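Local structure of mandelate racemase/muconate lactonizing enzyme family protein (Roseovarius nubinhibens ISM, 3U4F) at residues 187-192 with 216-221; 228-233 with 243-248; 292-297 with 323-328. The protein binds magnesium in the barrel of an enolase-superfamily fold and is probably a hydro-lyase or a related isomerase. All blocks are in the same frame, centred on the assembly; numbering follows the deposited sequence.

Interaction 1: residues 187-192 with 216-221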
# COMPACT_ATOMS: atom_id res chain seq x y z
N GLU A 187 -34.71 3.25 7.04
CA GLU A 187 -35.37 2.85 8.26
C GLU A 187 -34.51 3.14 9.49
O GLU A 187 -35.01 3.58 10.51
CB GLU A 187 -35.73 1.36 8.23
CG GLU A 187 -36.50 0.90 9.48
CD GLU A 187 -36.73 -0.60 9.53
OE1 GLU A 187 -36.42 -1.29 8.53
OE2 GLU A 187 -37.22 -1.11 10.58
N ILE A 188 -33.20 2.88 9.39
CA ILE A 188 -32.35 2.93 10.59
C ILE A 188 -32.18 4.35 11.12
O ILE A 188 -32.13 4.55 12.32
CB ILE A 188 -30.97 2.23 10.36
CG1 ILE A 188 -30.31 1.86 11.70
CG2 ILE A 188 -30.07 3.10 9.53
CD1 ILE A 188 -29.15 0.86 11.59
N VAL A 189 -32.11 5.33 10.23
CA VAL A 189 -31.90 6.72 10.63
C VAL A 189 -33.05 7.21 11.53
O VAL A 189 -32.78 7.54 12.68
CB VAL A 189 -31.63 7.63 9.40
CG1 VAL A 189 -31.54 9.11 9.81
CG2 VAL A 189 -30.34 7.18 8.71
N PRO A 190 -34.32 7.21 11.04
CA PRO A 190 -35.41 7.65 11.92
C PRO A 190 -35.60 6.73 13.13
O PRO A 190 -35.98 7.22 14.21
CB PRO A 190 -36.65 7.59 10.99
CG PRO A 190 -36.31 6.53 9.97
CD PRO A 190 -34.84 6.88 9.69
N THR A 191 -35.31 5.44 12.98
CA THR A 191 -35.46 4.47 14.08
C THR A 191 -34.54 4.74 15.27
O THR A 191 -34.97 4.67 16.44
CB THR A 191 -35.24 3.04 13.60
OG1 THR A 191 -36.30 2.67 12.73
CG2 THR A 191 -35.21 2.07 14.77
N MSE A 192 -33.28 5.05 14.98
CA MSE A 192 -32.35 5.40 16.06
C MSE A 192 -32.76 6.67 16.80
O MSE A 192 -32.70 6.71 18.01
CB MSE A 192 -30.92 5.53 15.54
CG MSE A 192 -30.32 4.21 15.02
SE MSE A 192 -30.31 2.75 16.34
CE MSE A 192 -29.20 3.56 17.70
N ILE A 216 -25.34 12.85 -0.38
CA ILE A 216 -25.92 14.14 -0.00
C ILE A 216 -27.40 13.96 0.38
O ILE A 216 -27.88 14.56 1.35
CB ILE A 216 -25.70 15.20 -1.10
CG1 ILE A 216 -24.22 15.58 -1.11
CG2 ILE A 216 -26.58 16.44 -0.88
CD1 ILE A 216 -23.74 16.18 -2.39
N GLU A 217 -28.10 13.12 -0.38
CA GLU A 217 -29.49 12.73 -0.04
C GLU A 217 -29.58 12.10 1.36
O GLU A 217 -30.40 12.51 2.19
CB GLU A 217 -30.02 11.76 -1.09
CG GLU A 217 -31.51 11.41 -0.95
CD GLU A 217 -31.95 10.26 -1.88
OE1 GLU A 217 -33.16 10.20 -2.20
OE2 GLU A 217 -31.10 9.42 -2.28
N LEU A 218 -28.72 11.13 1.63
CA LEU A 218 -28.64 10.56 2.99
C LEU A 218 -28.27 11.61 4.02
O LEU A 218 -28.85 11.62 5.12
CB LEU A 218 -27.65 9.39 3.07
CG LEU A 218 -27.37 8.74 4.45
CD1 LEU A 218 -28.66 8.33 5.14
CD2 LEU A 218 -26.45 7.51 4.28
N GLY A 219 -27.30 12.46 3.71
CA GLY A 219 -26.88 13.52 4.62
C GLY A 219 -28.03 14.44 5.04
O GLY A 219 -28.08 14.90 6.19
N LYS A 220 -28.95 14.71 4.12
CA LYS A 220 -30.17 15.49 4.46
C LYS A 220 -31.08 14.77 5.43
O LYS A 220 -31.62 15.40 6.35
CB LYS A 220 -31.02 15.81 3.21
CG LYS A 220 -30.27 16.43 2.08
CD LYS A 220 -29.51 17.65 2.48
CE LYS A 220 -28.85 18.23 1.26
NZ LYS A 220 -29.86 18.54 0.21
N LEU A 221 -31.29 13.48 5.23
CA LEU A 221 -32.08 12.66 6.14
C LEU A 221 -31.41 12.63 7.54
O LEU A 221 -32.09 12.70 8.56
CB LEU A 221 -32.23 11.24 5.59
CG LEU A 221 -33.02 10.19 6.38
CD1 LEU A 221 -34.52 10.58 6.50
CD2 LEU A 221 -32.91 8.81 5.71

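Interaction 2: residues 228-233 with 243-248. With MG (magnesium ion), chain E; MG (magnesium ion), chain G; GAI (guanidine), chain F.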
# COMPACT_ATOMS: atom_id res chain seq x y z
N SER A 228 -25.07 13.60 14.05
CA SER A 228 -24.01 14.60 14.17
C SER A 228 -22.66 14.20 13.56
O SER A 228 -21.68 14.96 13.70
CB SER A 228 -23.82 14.99 15.65
OG SER A 228 -23.76 13.81 16.46
N HIS A 229 -22.63 13.07 12.85
CA HIS A 229 -21.35 12.49 12.38
C HIS A 229 -21.70 11.53 11.24
O HIS A 229 -22.46 10.58 11.44
CB HIS A 229 -20.71 11.77 13.59
CG HIS A 229 -19.50 10.94 13.29
ND1 HIS A 229 -18.27 11.20 13.88
CD2 HIS A 229 -19.32 9.84 12.52
CE1 HIS A 229 -17.39 10.29 13.48
NE2 HIS A 229 -18.01 9.46 12.65
N PHE A 230 -21.17 11.80 10.06
CA PHE A 230 -21.45 11.01 8.84
C PHE A 230 -20.09 10.58 8.29
O PHE A 230 -19.36 11.37 7.66
CB PHE A 230 -22.20 11.93 7.87
CG PHE A 230 -22.66 11.27 6.59
CD1 PHE A 230 -22.72 9.89 6.46
CD2 PHE A 230 -23.11 12.07 5.54
CE1 PHE A 230 -23.19 9.30 5.27
CE2 PHE A 230 -23.59 11.49 4.34
CZ PHE A 230 -23.63 10.13 4.21
N GLU A 231 -19.76 9.32 8.53
CA GLU A 231 -18.43 8.82 8.27
C GLU A 231 -18.34 8.08 6.93
O GLU A 231 -19.20 7.30 6.60
CB GLU A 231 -18.03 7.91 9.42
CG GLU A 231 -16.66 7.26 9.27
CD GLU A 231 -16.17 6.70 10.59
OE1 GLU A 231 -16.73 7.12 11.66
OE2 GLU A 231 -15.22 5.88 10.56
N GLU A 232 -17.26 8.38 6.20
CA GLU A 232 -16.85 7.70 4.97
C GLU A 232 -18.02 7.56 3.99
O GLU A 232 -18.36 6.47 3.59
CB GLU A 232 -16.18 6.34 5.30
CG GLU A 232 -15.32 5.76 4.17
CD GLU A 232 -14.54 4.53 4.63
OE1 GLU A 232 -13.88 4.66 5.68
OE2 GLU A 232 -14.58 3.48 3.93
N PRO A 233 -18.66 8.69 3.62
CA PRO A 233 -19.88 8.59 2.78
C PRO A 233 -19.59 7.96 1.42
O PRO A 233 -20.43 7.23 0.87
CB PRO A 233 -20.28 10.07 2.57
CG PRO A 233 -19.04 10.89 2.91
CD PRO A 233 -18.38 10.08 4.03
N LYS A 243 -15.13 15.48 -0.50
CA LYS A 243 -15.19 16.95 -0.38
C LYS A 243 -16.53 17.51 -0.87
O LYS A 243 -17.14 18.37 -0.22
CB LYS A 243 -14.04 17.57 -1.17
CG LYS A 243 -13.92 19.09 -1.05
CD LYS A 243 -12.66 19.54 -1.78
CE LYS A 243 -12.73 21.00 -2.23
NZ LYS A 243 -12.45 21.87 -1.07
N GLU A 244 -17.00 17.04 -2.02
CA GLU A 244 -18.32 17.48 -2.50
C GLU A 244 -19.41 17.27 -1.45
O GLU A 244 -20.29 18.13 -1.26
CB GLU A 244 -18.71 16.76 -3.79
CG GLU A 244 -19.86 17.50 -4.50
CD GLU A 244 -20.39 16.76 -5.71
OE1 GLU A 244 -19.63 15.97 -6.34
OE2 GLU A 244 -21.60 16.98 -6.02
N VAL A 245 -19.38 16.12 -0.78
CA VAL A 245 -20.36 15.83 0.25
C VAL A 245 -20.25 16.77 1.46
O VAL A 245 -21.25 17.35 1.89
CB VAL A 245 -20.30 14.35 0.68
CG1 VAL A 245 -21.37 14.05 1.72
CG2 VAL A 245 -20.47 13.45 -0.58
N SER A 246 -19.03 16.90 2.00
CA SER A 246 -18.71 17.88 3.06
C SER A 246 -19.19 19.27 2.70
O SER A 246 -19.79 19.96 3.53
CB SER A 246 -17.19 17.99 3.29
OG SER A 246 -16.78 16.80 3.88
N GLU A 247 -18.90 19.69 1.47
CA GLU A 247 -19.31 21.05 1.06
C GLU A 247 -20.83 21.26 1.00
O GLU A 247 -21.31 22.36 1.28
CB GLU A 247 -18.63 21.49 -0.25
CG GLU A 247 -17.14 21.78 -0.10
CD GLU A 247 -16.43 21.99 -1.45
OE1 GLU A 247 -16.78 21.31 -2.44
OE2 GLU A 247 -15.52 22.84 -1.51
N ALA A 248 -21.57 20.21 0.62
CA ALA A 248 -23.03 20.30 0.52
C ALA A 248 -23.77 20.14 1.86
O ALA A 248 -24.94 20.53 1.97
CB ALA A 248 -23.58 19.28 -0.51
MG MG E . -15.29 3.93 9.86
MG MG G . -20.11 20.59 5.46
C GAI F . -15.45 2.12 11.69
N1 GAI F . -15.59 1.25 12.66
N2 GAI F . -15.43 1.80 10.35
N3 GAI F . -15.26 3.42 11.97
O HOH W 1 -15.55 4.03 7.90
O HOH W 2 -19.87 18.67 6.29
O HOH W 3 -18.02 20.93 5.62
O HOH W 4 -20.27 21.50 7.41
O HOH W 5 -20.38 22.62 4.74

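Interaction 3: residues 292-297 with 323-328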
# COMPACT_ATOMS: atom_id res chain seq x y z
N ARG A 292 1.81 13.33 13.77
CA ARG A 292 2.02 14.15 12.57
C ARG A 292 0.70 14.50 11.87
O ARG A 292 0.48 15.67 11.51
CB ARG A 292 3.00 13.48 11.58
CG ARG A 292 4.41 13.37 12.14
CD ARG A 292 5.35 12.66 11.14
NE ARG A 292 5.43 13.41 9.87
CZ ARG A 292 6.23 13.08 8.86
NH1 ARG A 292 7.01 12.00 8.98
NH2 ARG A 292 6.24 13.81 7.72
N VAL A 293 -0.19 13.53 11.73
CA VAL A 293 -1.52 13.79 11.19
C VAL A 293 -2.34 14.72 12.10
O VAL A 293 -2.96 15.68 11.62
CB VAL A 293 -2.27 12.48 10.88
CG1 VAL A 293 -3.75 12.74 10.55
CG2 VAL A 293 -1.58 11.77 9.73
N ALA A 294 -2.31 14.47 13.40
CA ALA A 294 -3.01 15.33 14.35
C ALA A 294 -2.51 16.76 14.25
O ALA A 294 -3.31 17.71 14.33
CB ALA A 294 -2.83 14.84 15.80
N ARG A 295 -1.19 16.93 14.11
CA ARG A 295 -0.63 18.30 13.98
C ARG A 295 -1.05 19.00 12.68
O ARG A 295 -1.35 20.20 12.70
CB ARG A 295 0.89 18.32 14.12
CG ARG A 295 1.37 18.13 15.56
CD ARG A 295 2.91 18.03 15.62
NE ARG A 295 3.32 17.06 16.64
CZ ARG A 295 4.03 15.95 16.40
NH1 ARG A 295 4.48 15.66 15.18
NH2 ARG A 295 4.33 15.15 17.42
N MSE A 296 -1.05 18.27 11.55
CA MSE A 296 -1.59 18.83 10.30
C MSE A 296 -3.05 19.26 10.47
O MSE A 296 -3.44 20.37 10.04
CB MSE A 296 -1.53 17.80 9.17
CG MSE A 296 -0.13 17.35 8.77
SE MSE A 296 -0.37 16.08 7.28
CE MSE A 296 0.95 14.70 7.79
N ALA A 297 -3.84 18.39 11.09
CA ALA A 297 -5.25 18.69 11.38
C ALA A 297 -5.41 19.90 12.31
O ALA A 297 -6.28 20.77 12.10
CB ALA A 297 -5.94 17.45 11.99
N ARG A 323 -6.16 11.56 25.23
CA ARG A 323 -5.83 12.26 26.50
C ARG A 323 -4.74 13.29 26.30
O ARG A 323 -4.49 14.11 27.20
CB ARG A 323 -5.46 11.27 27.61
CG ARG A 323 -6.61 10.45 28.17
CD ARG A 323 -7.71 11.29 28.94
NE ARG A 323 -7.10 12.23 29.90
CZ ARG A 323 -7.76 13.16 30.59
NH1 ARG A 323 -9.08 13.29 30.48
NH2 ARG A 323 -7.08 13.96 31.40
N ALA A 324 -4.10 13.30 25.14
CA ALA A 324 -2.94 14.17 24.94
C ALA A 324 -3.11 15.24 23.90
O ALA A 324 -2.67 16.36 24.12
CB ALA A 324 -1.64 13.35 24.66
N ILE A 325 -3.74 14.94 22.76
CA ILE A 325 -3.66 15.90 21.65
C ILE A 325 -4.60 17.10 21.90
O ILE A 325 -5.68 16.93 22.44
CB ILE A 325 -3.94 15.24 20.28
CG1 ILE A 325 -5.31 14.56 20.28
CG2 ILE A 325 -2.82 14.24 19.96
CD1 ILE A 325 -5.82 14.25 18.87
N PRO A 326 -4.17 18.30 21.53
CA PRO A 326 -5.00 19.46 21.90
C PRO A 326 -6.28 19.54 21.06
O PRO A 326 -7.27 20.17 21.47
CB PRO A 326 -4.08 20.66 21.60
CG PRO A 326 -3.09 20.17 20.58
CD PRO A 326 -2.88 18.70 20.93
N ASN A 327 -6.26 18.90 19.89
CA ASN A 327 -7.42 18.88 19.01
C ASN A 327 -8.14 17.51 18.99
O ASN A 327 -8.64 17.06 17.95
CB ASN A 327 -7.05 19.32 17.58
CG ASN A 327 -5.97 18.43 16.93
OD1 ASN A 327 -5.12 17.88 17.61
ND2 ASN A 327 -6.02 18.29 15.62
N ALA A 328 -8.21 16.86 20.15
CA ALA A 328 -9.00 15.62 20.29
C ALA A 328 -10.44 15.84 19.89
O ALA A 328 -11.03 16.87 20.26
CB ALA A 328 -8.93 15.09 21.72

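Interaction 1: residues 187-192 with 216-221
Val189 of helix 184-196 packs against Leu218 and Leu221 of helix 212-224 in a contact of apolar side chains between two neighbouring helices on the outside of the barrel domain. The two methyls of Val189 divide the work. CG1, anti to the backbone N (chi1 175°), is aimed at Leu221, where it lies 3.9 Å from CG of that residue and 3.8 Å from its carbonyl O. CG2, set beside the backbone N, turns instead to Leu218 and rests 4.1 Å from its CD1. Leu221 answers with its branch point and with CD2, which comes within 4.1 Å of Val189 CB, whereas Leu218 contributes the single methyl CD1. In the modified TIM barrel, (beta/alpha)7beta, characteristic of the enolase superfamily, these are successive helices of the outer layer, separated in sequence by strand 201-205. Val189 also touches Ile204 on that strand and Phe227 in the loop after the second helix. The carbonyl of Leu221 also accepts a hydrogen bond from His225 ND1. Within helix 184-196, Pro190 interrupts the backbone bonding and marks a kink right beside Val189. In the same turn, the carbonyl O of Glu187 accepts from both N and OG1 of Thr191, the hydroxyl lying above the carbonyl plane at 2.7 Å from Glu187 O.

Interaction 2: residues 228-233 with 243-248
Val245 sets its CG1 methyl against both Phe230 and Pro233, 4.3 Å from Phe230 CE2 and 4.1 Å from Pro233 CG. The methyl meets the phenyl ring obliquely, and Pro233 CB lies 3.7 Å above one face of that ring, offset toward its rim. With CG1 anti to the backbone N (chi1 -178°), Val245 points this branch from helix 239-248 at Phe230 of strand 229-231 and at Pro233 just after it, joining strand and helix within a beta-alpha-beta unit of the barrel. Leu222 of helix 212-224 also packs on Phe230. The next residue of the strand serves the active site: Glu231 extends its chain to bind magnesium through OE2 at 2.1 Å, alongside Asp205, Glu257, a water and two nitrogens of guanidine. Its other oxygen, OE1, accepts a nearly straight bond from His229 NE2 (170°), on the anti side of the carboxylate and close to the imidazole plane, and also forms a salt bridge with Lys167 and a hydrogen bond with Gln278. Near the helix end, Ser246 O joins Leu249 O and four waters around a second magnesium. The strand-helix contact is apolar, while Glu231 splits its oxygens between metal and polar partners, which probably limits rotation of the carboxylate.

Interaction 3: residues 292-297 with 323-328
Asn327 holds CG between its backbone N and carbonyl carbon (chi1 60°), and a chi2 of -32° turns the amide so that ND2 reaches the helix carbonyl of Ala294. The stronger partner of Asn327 ND2 is Leu302 O, just beyond the helix; Ala294 O takes a second bond, 3.1 Å from ND2 but bent, with 144° at the hydrogen and the donor tilted from the carbonyl plane. Ala297, nearly one turn further on, brings its methyl alongside the same amide, with CB 3.7 Å from Asn327 ND2. Ile325 supplies the apolar part, its CG2 methyl 4.2 Å from Ala294 CB. Small side chains at Ala294 and Ala297 are consistent with the close approach of the loop, the CA atoms of Ala294 and Asn327 being 7.3 Å apart. Residues Ile325 to Ala328 form a type I turn in the loop that leads from helix 313-322 into strand 332-335, and the contact fastens it to helix 287-299 in the outer layer of the barrel. Val304 packs against Ala297, Ile325 and Asn327. A leucine in place of Asn327 would probably leave the carbonyls of Ala294 and Leu302 without this shared donor and loosen the hold of the turn on the helix. One amide nitrogen thus ties together the helix, the segment following it and the turn, its polarity matched by two backbone carbonyls amid alkyl groups.

Overall arrangement
All three contacts lie in the same barrel domain but join different kinds of element. All touching residues of interaction 2 are buried, while interactions 1 and 3 each include a partly exposed one, Leu221 and Asn327. Interaction 1 is helix against helix and interaction 2 strand against helix; they meet directly, Leu218 CD2 lying 3.8 Å from Phe230 CE1, so helix 212-224 is common ground between them. Interaction 3 stands apart, its nearest atoms about 11 Å from interaction 2 and about 22 Å from interaction 1. Across their segments the first two are held by apolar side chains alone, whereas the third adds an amide-to-carbonyl hydrogen bond. Metal ligands occur only within interaction 2, on both of its segments.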